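Local coordinates for intracellular protein transport protein USO1 (Saccharomyces cerevisiae S288c, PDB 6LSU), which tethers membranes as a homodimer and is required for protein transport from the endoplasmic reticulum to the Golgi complex, at residues 421-425 and 686-690; 343-347 and 407-411; 575-580 and 696-701. All coordinates share one frame; numbering follows the deposited sequence.

Contact 1 of 3, residues 421-425 and 686-690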
loop_
_atom_site.group_PDB
_atom_site.type_symbol
_atom_site.label_atom_id
_atom_site.label_comp_id
_atom_site.label_asym_id
_atom_site.label_seq_id
_atom_site.Cartn_x
_atom_site.Cartn_y
_atom_site.Cartn_z
ATOM N N PHE A 421 -9.621 -11.519 2.465
ATOM C CA PHE A 421 -9.533 -11.508 0.999
ATOM C C PHE A 421 -8.237 -10.813 0.616
ATOM O O PHE A 421 -7.559 -11.372 -0.234
ATOM C CB PHE A 421 -10.776 -10.858 0.392
ATOM C CG PHE A 421 -10.804 -10.823 -1.112
ATOM C CD1 PHE A 421 -10.913 -12.003 -1.845
ATOM C CD2 PHE A 421 -10.629 -9.635 -1.792
ATOM C CE1 PHE A 421 -10.919 -11.986 -3.236
ATOM C CE2 PHE A 421 -10.621 -9.602 -3.175
ATOM C CZ PHE A 421 -10.821 -10.766 -3.897
ATOM N N ASP A 422 -7.911 -9.694 1.251
ATOM C CA ASP A 422 -6.688 -8.874 1.014
ATOM C C ASP A 422 -5.420 -9.746 1.077
ATOM O O ASP A 422 -4.634 -9.663 0.131
ATOM C CB ASP A 422 -6.661 -7.664 1.948
ATOM C CG ASP A 422 -7.548 -6.522 1.461
ATOM O OD1 ASP A 422 -8.218 -6.670 0.387
ATOM O OD2 ASP A 422 -7.545 -5.481 2.135
ATOM N N THR A 423 -5.265 -10.578 2.121
ATOM C CA THR A 423 -4.140 -11.542 2.237
ATOM C C THR A 423 -4.136 -12.420 0.991
ATOM O O THR A 423 -3.126 -12.491 0.286
ATOM C CB THR A 423 -4.212 -12.350 3.535
ATOM O OG1 THR A 423 -3.876 -11.553 4.666
ATOM C CG2 THR A 423 -3.286 -13.545 3.583
ATOM N N ARG A 424 -5.252 -13.054 0.673
ATOM C CA ARG A 424 -5.389 -13.921 -0.532
ATOM C C ARG A 424 -4.989 -13.170 -1.796
ATOM O O ARG A 424 -4.360 -13.756 -2.690
ATOM C CB ARG A 424 -6.816 -14.459 -0.620
ATOM C CG ARG A 424 -7.131 -15.425 0.518
ATOM C CD ARG A 424 -8.543 -15.920 0.493
ATOM N NE ARG A 424 -8.645 -16.888 -0.577
ATOM C CZ ARG A 424 -9.775 -17.301 -1.152
ATOM N NH1 ARG A 424 -10.945 -16.834 -0.750
ATOM N NH2 ARG A 424 -9.724 -18.217 -2.097
ATOM N N VAL A 425 -5.296 -11.908 -1.954
ATOM C CA VAL A 425 -4.894 -11.287 -3.261
ATOM C C VAL A 425 -3.417 -10.882 -3.179
ATOM O O VAL A 425 -2.718 -11.101 -4.140
ATOM C CB VAL A 425 -5.833 -10.173 -3.739
ATOM C CG1 VAL A 425 -7.003 -9.993 -2.812
ATOM C CG2 VAL A 425 -5.145 -8.890 -4.072
ATOM N N ILE A 686 -7.825 -4.097 -6.869
ATOM C CA ILE A 686 -8.690 -5.265 -6.502
ATOM C C ILE A 686 -8.469 -5.570 -5.003
ATOM O O ILE A 686 -9.174 -6.433 -4.432
ATOM C CB ILE A 686 -8.408 -6.468 -7.437
ATOM C CG1 ILE A 686 -9.007 -7.773 -6.902
ATOM C CG2 ILE A 686 -6.913 -6.596 -7.733
ATOM C CD1 ILE A 686 -8.434 -9.029 -7.514
ATOM N N LEU A 687 -7.530 -4.868 -4.363
ATOM C CA LEU A 687 -7.363 -4.887 -2.890
ATOM C C LEU A 687 -8.467 -4.038 -2.273
ATOM O O LEU A 687 -8.864 -3.034 -2.927
ATOM C CB LEU A 687 -5.993 -4.309 -2.539
ATOM C CG LEU A 687 -4.814 -5.249 -2.749
ATOM C CD1 LEU A 687 -3.613 -4.472 -3.252
ATOM C CD2 LEU A 687 -4.493 -6.023 -1.475
ATOM N N THR A 688 -8.933 -4.421 -1.080
ATOM C CA THR A 688 -9.949 -3.677 -0.280
ATOM C C THR A 688 -11.060 -3.233 -1.229
ATOM O O THR A 688 -11.270 -2.044 -1.453
ATOM C CB THR A 688 -9.282 -2.538 0.513
ATOM O OG1 THR A 688 -8.075 -3.041 1.091
ATOM C CG2 THR A 688 -10.142 -1.985 1.628
ATOM N N PRO A 689 -11.764 -4.203 -1.846
ATOM C CA PRO A 689 -12.869 -3.920 -2.773
ATOM C C PRO A 689 -14.225 -3.797 -2.060
ATOM O O PRO A 689 -14.289 -4.192 -0.884
ATOM C CB PRO A 689 -12.868 -5.212 -3.594
ATOM C CG PRO A 689 -12.622 -6.263 -2.525
ATOM C CD PRO A 689 -11.553 -5.647 -1.650
ATOM N N GLU A 690 -15.283 -3.385 -2.775
ATOM C CA GLU A 690 -16.644 -3.300 -2.186
ATOM C C GLU A 690 -17.198 -4.711 -1.927
ATOM O O GLU A 690 -16.743 -5.665 -2.573
ATOM C CB GLU A 690 -17.579 -2.483 -3.071
ATOM C CG GLU A 690 -18.664 -1.795 -2.249
ATOM C CD GLU A 690 -19.725 -1.029 -3.022
ATOM O OE1 GLU A 690 -20.502 -0.286 -2.370
ATOM O OE2 GLU A 690 -19.780 -1.182 -4.268
#

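Contact 2 of 3, residues 343-347 and 407-411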
loop_
_atom_site.group_PDB
_atom_site.type_symbol
_atom_site.label_atom_id
_atom_site.label_comp_id
_atom_site.label_asym_id
_atom_site.label_seq_id
_atom_site.Cartn_x
_atom_site.Cartn_y
_atom_site.Cartn_z
ATOM N N ARG A 343 8.467 -14.056 7.339
ATOM C CA ARG A 343 8.031 -14.487 8.697
ATOM C C ARG A 343 6.822 -13.660 9.124
ATOM O O ARG A 343 5.916 -14.264 9.683
ATOM C CB ARG A 343 9.154 -14.394 9.728
ATOM C CG ARG A 343 10.071 -15.599 9.678
ATOM C CD ARG A 343 11.115 -15.548 10.794
ATOM N NE ARG A 343 12.341 -16.175 10.309
ATOM C CZ ARG A 343 13.511 -15.567 10.132
ATOM N NH1 ARG A 343 13.683 -14.299 10.471
ATOM N NH2 ARG A 343 14.521 -16.246 9.623
ATOM N N LEU A 344 6.828 -12.342 8.914
ATOM C CA LEU A 344 5.695 -11.466 9.297
ATOM C C LEU A 344 4.450 -11.867 8.479
ATOM O O LEU A 344 3.332 -11.782 9.028
ATOM C CB LEU A 344 6.071 -9.998 9.069
ATOM C CG LEU A 344 7.112 -9.420 10.036
ATOM C CD1 LEU A 344 7.474 -8.015 9.626
ATOM C CD2 LEU A 344 6.631 -9.391 11.474
ATOM N N ALA A 345 4.638 -12.255 7.208
ATOM C CA ALA A 345 3.511 -12.650 6.332
ATOM C C ALA A 345 2.853 -13.928 6.919
ATOM O O ALA A 345 1.659 -13.949 6.954
ATOM C CB ALA A 345 3.975 -12.803 4.884
ATOM N N PHE A 346 3.604 -14.890 7.455
ATOM C CA PHE A 346 3.166 -16.302 7.698
ATOM C C PHE A 346 2.985 -16.613 9.183
ATOM O O PHE A 346 2.301 -17.543 9.532
ATOM C CB PHE A 346 4.098 -17.327 7.050
ATOM C CG PHE A 346 4.207 -17.137 5.555
ATOM C CD1 PHE A 346 3.070 -17.051 4.770
ATOM C CD2 PHE A 346 5.438 -17.051 4.927
ATOM C CE1 PHE A 346 3.152 -16.852 3.399
ATOM C CE2 PHE A 346 5.513 -16.849 3.549
ATOM C CZ PHE A 346 4.367 -16.704 2.795
ATOM N N PHE A 347 3.572 -15.853 10.069
ATOM C CA PHE A 347 3.568 -16.178 11.508
ATOM C C PHE A 347 2.125 -16.079 11.969
ATOM O O PHE A 347 1.334 -15.228 11.413
ATOM C CB PHE A 347 4.465 -15.181 12.227
ATOM C CG PHE A 347 4.748 -15.407 13.693
ATOM C CD1 PHE A 347 5.494 -16.498 14.124
ATOM C CD2 PHE A 347 4.395 -14.442 14.635
ATOM C CE1 PHE A 347 5.787 -16.664 15.477
ATOM C CE2 PHE A 347 4.680 -14.613 15.982
ATOM C CZ PHE A 347 5.387 -15.715 16.404
ATOM N N ILE A 407 2.835 -22.574 0.597
ATOM C CA ILE A 407 1.956 -21.791 1.531
ATOM C C ILE A 407 1.192 -20.713 0.755
ATOM O O ILE A 407 0.089 -20.463 1.040
ATOM C CB ILE A 407 2.729 -21.166 2.691
ATOM C CG1 ILE A 407 3.556 -22.211 3.433
ATOM C CG2 ILE A 407 1.772 -20.457 3.662
ATOM C CD1 ILE A 407 4.183 -21.659 4.636
ATOM N N LEU A 408 1.818 -20.038 -0.185
ATOM C CA LEU A 408 1.141 -18.973 -0.936
ATOM C C LEU A 408 -0.072 -19.580 -1.653
ATOM O O LEU A 408 -1.148 -19.057 -1.540
ATOM C CB LEU A 408 2.123 -18.325 -1.916
ATOM C CG LEU A 408 3.175 -17.450 -1.251
ATOM C CD1 LEU A 408 4.098 -16.867 -2.300
ATOM C CD2 LEU A 408 2.569 -16.295 -0.464
ATOM N N ILE A 409 0.154 -20.665 -2.364
ATOM C CA ILE A 409 -0.873 -21.324 -3.213
ATOM C C ILE A 409 -1.969 -21.837 -2.303
ATOM O O ILE A 409 -3.130 -21.646 -2.598
ATOM C CB ILE A 409 -0.232 -22.431 -4.047
ATOM C CG1 ILE A 409 0.702 -21.793 -5.089
ATOM C CG2 ILE A 409 -1.334 -23.251 -4.694
ATOM C CD1 ILE A 409 1.520 -22.783 -5.902
ATOM N N ASN A 410 -1.570 -22.359 -1.159
ATOM C CA ASN A 410 -2.544 -22.889 -0.210
ATOM C C ASN A 410 -3.389 -21.729 0.313
ATOM O O ASN A 410 -4.614 -21.873 0.402
ATOM C CB ASN A 410 -1.790 -23.632 0.878
ATOM C CG ASN A 410 -2.770 -24.073 1.917
ATOM O OD1 ASN A 410 -3.033 -23.328 2.854
ATOM N ND2 ASN A 410 -3.370 -25.205 1.631
ATOM N N TRP A 411 -2.767 -20.636 0.699
ATOM C CA TRP A 411 -3.480 -19.511 1.347
ATOM C C TRP A 411 -4.386 -18.881 0.317
ATOM O O TRP A 411 -5.594 -18.701 0.630
ATOM C CB TRP A 411 -2.519 -18.475 1.922
ATOM C CG TRP A 411 -2.041 -18.851 3.280
ATOM C CD1 TRP A 411 -2.029 -20.087 3.834
ATOM C CD2 TRP A 411 -1.458 -17.973 4.245
ATOM N NE1 TRP A 411 -1.478 -20.043 5.088
ATOM C CE2 TRP A 411 -1.157 -18.749 5.374
ATOM C CE3 TRP A 411 -1.200 -16.607 4.271
ATOM C CZ2 TRP A 411 -0.558 -18.213 6.496
ATOM C CZ3 TRP A 411 -0.636 -16.071 5.398
ATOM C CH2 TRP A 411 -0.318 -16.864 6.493
#

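Contact 3 of 3, residues 575-580 and 696-701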
loop_
_atom_site.group_PDB
_atom_site.type_symbol
_atom_site.label_atom_id
_atom_site.label_comp_id
_atom_site.label_asym_id
_atom_site.label_seq_id
_atom_site.Cartn_x
_atom_site.Cartn_y
_atom_site.Cartn_z
ATOM N N ASP A 575 -23.331 -19.025 -7.192
ATOM C CA ASP A 575 -22.390 -17.902 -7.412
ATOM C C ASP A 575 -22.080 -17.761 -8.904
ATOM O O ASP A 575 -21.641 -18.756 -9.515
ATOM C CB ASP A 575 -21.114 -18.136 -6.610
ATOM C CG ASP A 575 -20.608 -16.851 -6.013
ATOM O OD1 ASP A 575 -20.450 -15.888 -6.800
ATOM O OD2 ASP A 575 -20.487 -16.807 -4.779
ATOM N N ILE A 576 -22.251 -16.561 -9.467
ATOM C CA ILE A 576 -22.121 -16.372 -10.936
ATOM C C ILE A 576 -20.630 -16.229 -11.245
ATOM O O ILE A 576 -20.215 -16.323 -12.468
ATOM C CB ILE A 576 -22.992 -15.205 -11.442
ATOM C CG1 ILE A 576 -22.217 -13.901 -11.596
ATOM C CG2 ILE A 576 -24.214 -15.023 -10.560
ATOM C CD1 ILE A 576 -23.031 -12.781 -12.203
ATOM N N ARG A 577 -19.847 -16.067 -10.181
ATOM C CA ARG A 577 -18.370 -15.992 -10.240
ATOM C C ARG A 577 -17.859 -17.271 -10.914
ATOM O O ARG A 577 -17.182 -17.163 -11.961
ATOM C CB ARG A 577 -17.838 -15.769 -8.822
ATOM C CG ARG A 577 -17.686 -14.303 -8.459
ATOM C CD ARG A 577 -17.283 -14.117 -7.017
ATOM N NE ARG A 577 -18.490 -13.969 -6.235
ATOM C CZ ARG A 577 -19.039 -12.814 -5.908
ATOM N NH1 ARG A 577 -18.484 -11.667 -6.277
ATOM N NH2 ARG A 577 -20.145 -12.823 -5.189
ATOM N N ILE A 578 -18.298 -18.429 -10.414
ATOM C CA ILE A 578 -17.879 -19.781 -10.879
ATOM C C ILE A 578 -17.966 -19.902 -12.394
ATOM O O ILE A 578 -16.959 -20.220 -13.032
ATOM C CB ILE A 578 -18.692 -20.846 -10.134
ATOM C CG1 ILE A 578 -18.563 -20.633 -8.635
ATOM C CG2 ILE A 578 -18.288 -22.240 -10.568
ATOM C CD1 ILE A 578 -18.994 -21.820 -7.783
ATOM N N PRO A 579 -19.165 -19.715 -13.011
ATOM C CA PRO A 579 -19.315 -19.704 -14.470
ATOM C C PRO A 579 -18.469 -18.653 -15.192
ATOM O O PRO A 579 -17.927 -18.972 -16.233
ATOM C CB PRO A 579 -20.772 -19.302 -14.727
ATOM C CG PRO A 579 -21.491 -19.571 -13.435
ATOM C CD PRO A 579 -20.455 -19.528 -12.330
ATOM N N ILE A 580 -18.388 -17.434 -14.656
ATOM C CA ILE A 580 -17.603 -16.312 -15.290
ATOM C C ILE A 580 -16.122 -16.724 -15.357
ATOM O O ILE A 580 -15.430 -16.471 -16.391
ATOM C CB ILE A 580 -17.768 -14.992 -14.512
ATOM C CG1 ILE A 580 -19.206 -14.475 -14.590
ATOM C CG2 ILE A 580 -16.768 -13.958 -15.004
ATOM C CD1 ILE A 580 -19.448 -13.202 -13.786
ATOM N N LEU A 696 -19.188 -10.943 0.055
ATOM C CA LEU A 696 -18.209 -11.336 -0.992
ATOM C C LEU A 696 -17.743 -10.076 -1.712
ATOM O O LEU A 696 -18.511 -9.176 -2.021
ATOM C CB LEU A 696 -18.829 -12.329 -1.989
ATOM C CG LEU A 696 -18.994 -13.771 -1.505
ATOM C CD1 LEU A 696 -19.434 -14.683 -2.641
ATOM C CD2 LEU A 696 -17.719 -14.304 -0.878
ATOM N N PRO A 697 -16.442 -9.960 -2.003
ATOM C CA PRO A 697 -15.967 -8.849 -2.817
ATOM C C PRO A 697 -16.693 -8.803 -4.167
ATOM O O PRO A 697 -17.004 -9.831 -4.674
ATOM C CB PRO A 697 -14.491 -9.179 -3.003
ATOM C CG PRO A 697 -14.165 -9.991 -1.771
ATOM C CD PRO A 697 -15.380 -10.860 -1.556
ATOM N N LYS A 698 -16.886 -7.601 -4.713
ATOM C CA LYS A 698 -17.537 -7.384 -6.030
ATOM C C LYS A 698 -16.458 -7.462 -7.104
ATOM O O LYS A 698 -16.190 -6.416 -7.816
ATOM C CB LYS A 698 -18.312 -6.068 -6.043
ATOM C CG LYS A 698 -19.491 -6.031 -5.085
ATOM C CD LYS A 698 -20.303 -4.772 -5.212
ATOM C CE LYS A 698 -21.412 -4.696 -4.187
ATOM N NZ LYS A 698 -22.497 -3.784 -4.621
ATOM N N VAL A 699 -15.879 -8.663 -7.213
ATOM C CA VAL A 699 -14.757 -8.971 -8.142
ATOM C C VAL A 699 -15.241 -10.157 -8.965
ATOM O O VAL A 699 -15.497 -11.240 -8.346
ATOM C CB VAL A 699 -13.438 -9.263 -7.384
ATOM C CG1 VAL A 699 -12.335 -9.781 -8.290
ATOM C CG2 VAL A 699 -12.955 -8.027 -6.642
ATOM N N TYR A 700 -15.244 -10.014 -10.279
ATOM C CA TYR A 700 -15.777 -11.044 -11.214
ATOM C C TYR A 700 -14.738 -11.414 -12.283
ATOM O O TYR A 700 -14.564 -12.591 -12.562
ATOM C CB TYR A 700 -17.092 -10.482 -11.791
ATOM C CG TYR A 700 -18.079 -10.110 -10.706
ATOM C CD1 TYR A 700 -18.590 -11.075 -9.856
ATOM C CD2 TYR A 700 -18.429 -8.796 -10.468
ATOM C CE1 TYR A 700 -19.444 -10.751 -8.819
ATOM C CE2 TYR A 700 -19.287 -8.458 -9.422
ATOM C CZ TYR A 700 -19.815 -9.448 -8.622
ATOM O OH TYR A 700 -20.662 -9.149 -7.603
ATOM N N PHE A 701 -14.078 -10.413 -12.860
ATOM C CA PHE A 701 -13.197 -10.538 -14.038
ATOM C C PHE A 701 -11.723 -10.398 -13.637
ATOM O O PHE A 701 -11.327 -9.399 -13.121
ATOM C CB PHE A 701 -13.583 -9.489 -15.082
ATOM C CG PHE A 701 -15.011 -9.659 -15.518
ATOM C CD1 PHE A 701 -15.327 -10.523 -16.554
ATOM C CD2 PHE A 701 -16.041 -9.061 -14.818
ATOM C CE1 PHE A 701 -16.645 -10.749 -16.923
ATOM C CE2 PHE A 701 -17.354 -9.291 -15.179
ATOM C CZ PHE A 701 -17.658 -10.127 -16.236
#

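Contact 1 of 3, residues 421-425 and 686-690
Ile-686 reaches the ring of Phe-421 through its backbone as well as its side chain. Ile-686 O lies 3.7 Å from Phe-421 CE2, at the ring edge and near its plane. Leu-687 follows and packs on Val-425, with Leu-687 CG 3.9 Å from Val-425 CG2. Thr-688 makes the polar part of the contact. Its N-H meets Asp-422 OD1 (2.8 Å from Thr-688 N), nearly straight at 164°. Its hydroxyl donates to the second carboxylate oxygen, with Thr-688 OG1 2.7 Å from Asp-422 OD2. Each oxygen is met on its syn side, with the donor tilted 21° out of the carboxylate plane. The hydroxyl sits beside the backbone N of Thr-688 (chi1 -44°), which lets both donors face one carboxylate. Two bonds, one to each oxygen, limit rotation of this group. Asp-422 lies in the first turn of its helix, where the helix dipole would probably steady the negative charge. Pro-689 then leans obliquely on Phe-421, with Pro-689 CG 3.9 Å from Phe-421 CE2. Within the helix, Val-425 CG1 sits over one face of that ring. The contact thus fastens the long loop between helices 660-673 and 703-711 to the start of helix 421-435, in ARM repeat 7. Leu-687 also touches Leu-360 and Asp-422 touches Pro-356, both of helix 354-366. From helix 514-528, Phe-515 meets the ring of Phe-421 and Phe-519 touches Val-425.

Contact 2 of 3, residues 343-347 and 407-411
Arg-343 O accepts from both Phe-346 N and Phe-347 N, closing the helix end from which Phe-346 meets Trp-411. The bond from Phe-347 N to Arg-343 O is 2.9 Å long. Phe-346 and Trp-411 form a T-shaped pair, with the edge of Phe-346 toward the face of the indole. The ring of Phe-346 and the six-membered ring of Trp-411 have centroids 5.3 Å apart and planes at 76°. With CG beside its backbone N (chi1 -59°), the Phe-346 ring is directed toward helix 404-414. Phe-346 CD1 makes the approach, 3.8 Å from Trp-411 CH2. Ile-407 CG2 lies over the same indole face and also touches Phe-346 CD1. Leu-408 CD2 comes in at another part of the phenyl edge, 3.7 Å from Phe-346 CZ. The far rim of the indole meets the backbone: Trp-411 CZ3 is 3.5 Å from Ala-345 O. Replacing Phe-346 by an alanine would probably leave the indole face without its aromatic edge and open a gap beside Ile-407 and Leu-408. The two helices belong to ARM repeats 6 and 7. They meet here through aromatic and aliphatic surfaces, so at this point the two segments are probably held by shape and exclusion of water, with no polar bond between them.

Contact 3 of 3, residues 575-580 and 696-701
The guanidinium of Arg-577 has Leu-696 CB over one face and Val-699 O and Asp-575 OD2 at its edge. The Tyr-700 ring is turned only 20° from the guanidinium plane but is approached obliquely. The Phe-701 ring carries Ile-580 CG2 over one face. These groups join the start of helix 577-590, in ARM repeat 9 of the globular head, to the loop before helix 703-711. The head is an alpha-solenoid of ARM repeats, and here a loop from late in the chain packs against the beginning of one of its helices. The chain of Arg-577 bends at CG-CD (chi3 -92°). This bend carries the guanidinium over to Leu-696, while the aliphatic part stays beside the loop. Arg-577 CG lies 3.6 Å from Tyr-700 CD1, and Arg-577 CD is 3.6 Å from Val-699 O. Asp-575 holds the arginine from its own segment. Asp-575 OD1 forms a salt bridge with Arg-577 NE at 2.8 Å. The same oxygen accepts a weak capping bond from Arg-577 N at the entry to the helix. Arg-577 NH2 has a second acid partner, Asp-692 in the loop, so its charge is probably balanced by two carboxylates. Lys-698 is the centre of an inverse gamma turn, in which Val-699 N gives a weak bond to Pro-697 O. Beyond the arginine, toward Ile-580, the contact turns apolar. Ile-580 CD1 packs on Tyr-700 CB at 4.1 Å. Helix 622-637 closes in here, with Ile-624 and Leu-627 on Ile-580. The last step is a CH-pi contact: Ile-580 CG2 stands 4.2 Å from the centroid of the Phe-701 ring, 27° off its normal.

The first segments of contacts 2, 1 and 3 come in that order along the chain. Contact 2 closes before either of the others opens, while the segments of contacts 1 and 3 alternate. Centres of contacts 1 and 2 are about 15 Å apart, and the consecutive helices 404-414 and 421-435 link them. Contacts 1 and 3 lie about 13 Å apart, centre to centre. They share the loop between helices 660-673 and 703-711, where Glu-690 O and Lys-698 N probably hydrogen-bond. Contacts 2 and 3 do not touch; their nearest atoms are about 12 Å apart. One late loop thus bridges ARM repeats 7 and 9 within the head, beside the junction of repeats 6 and 7.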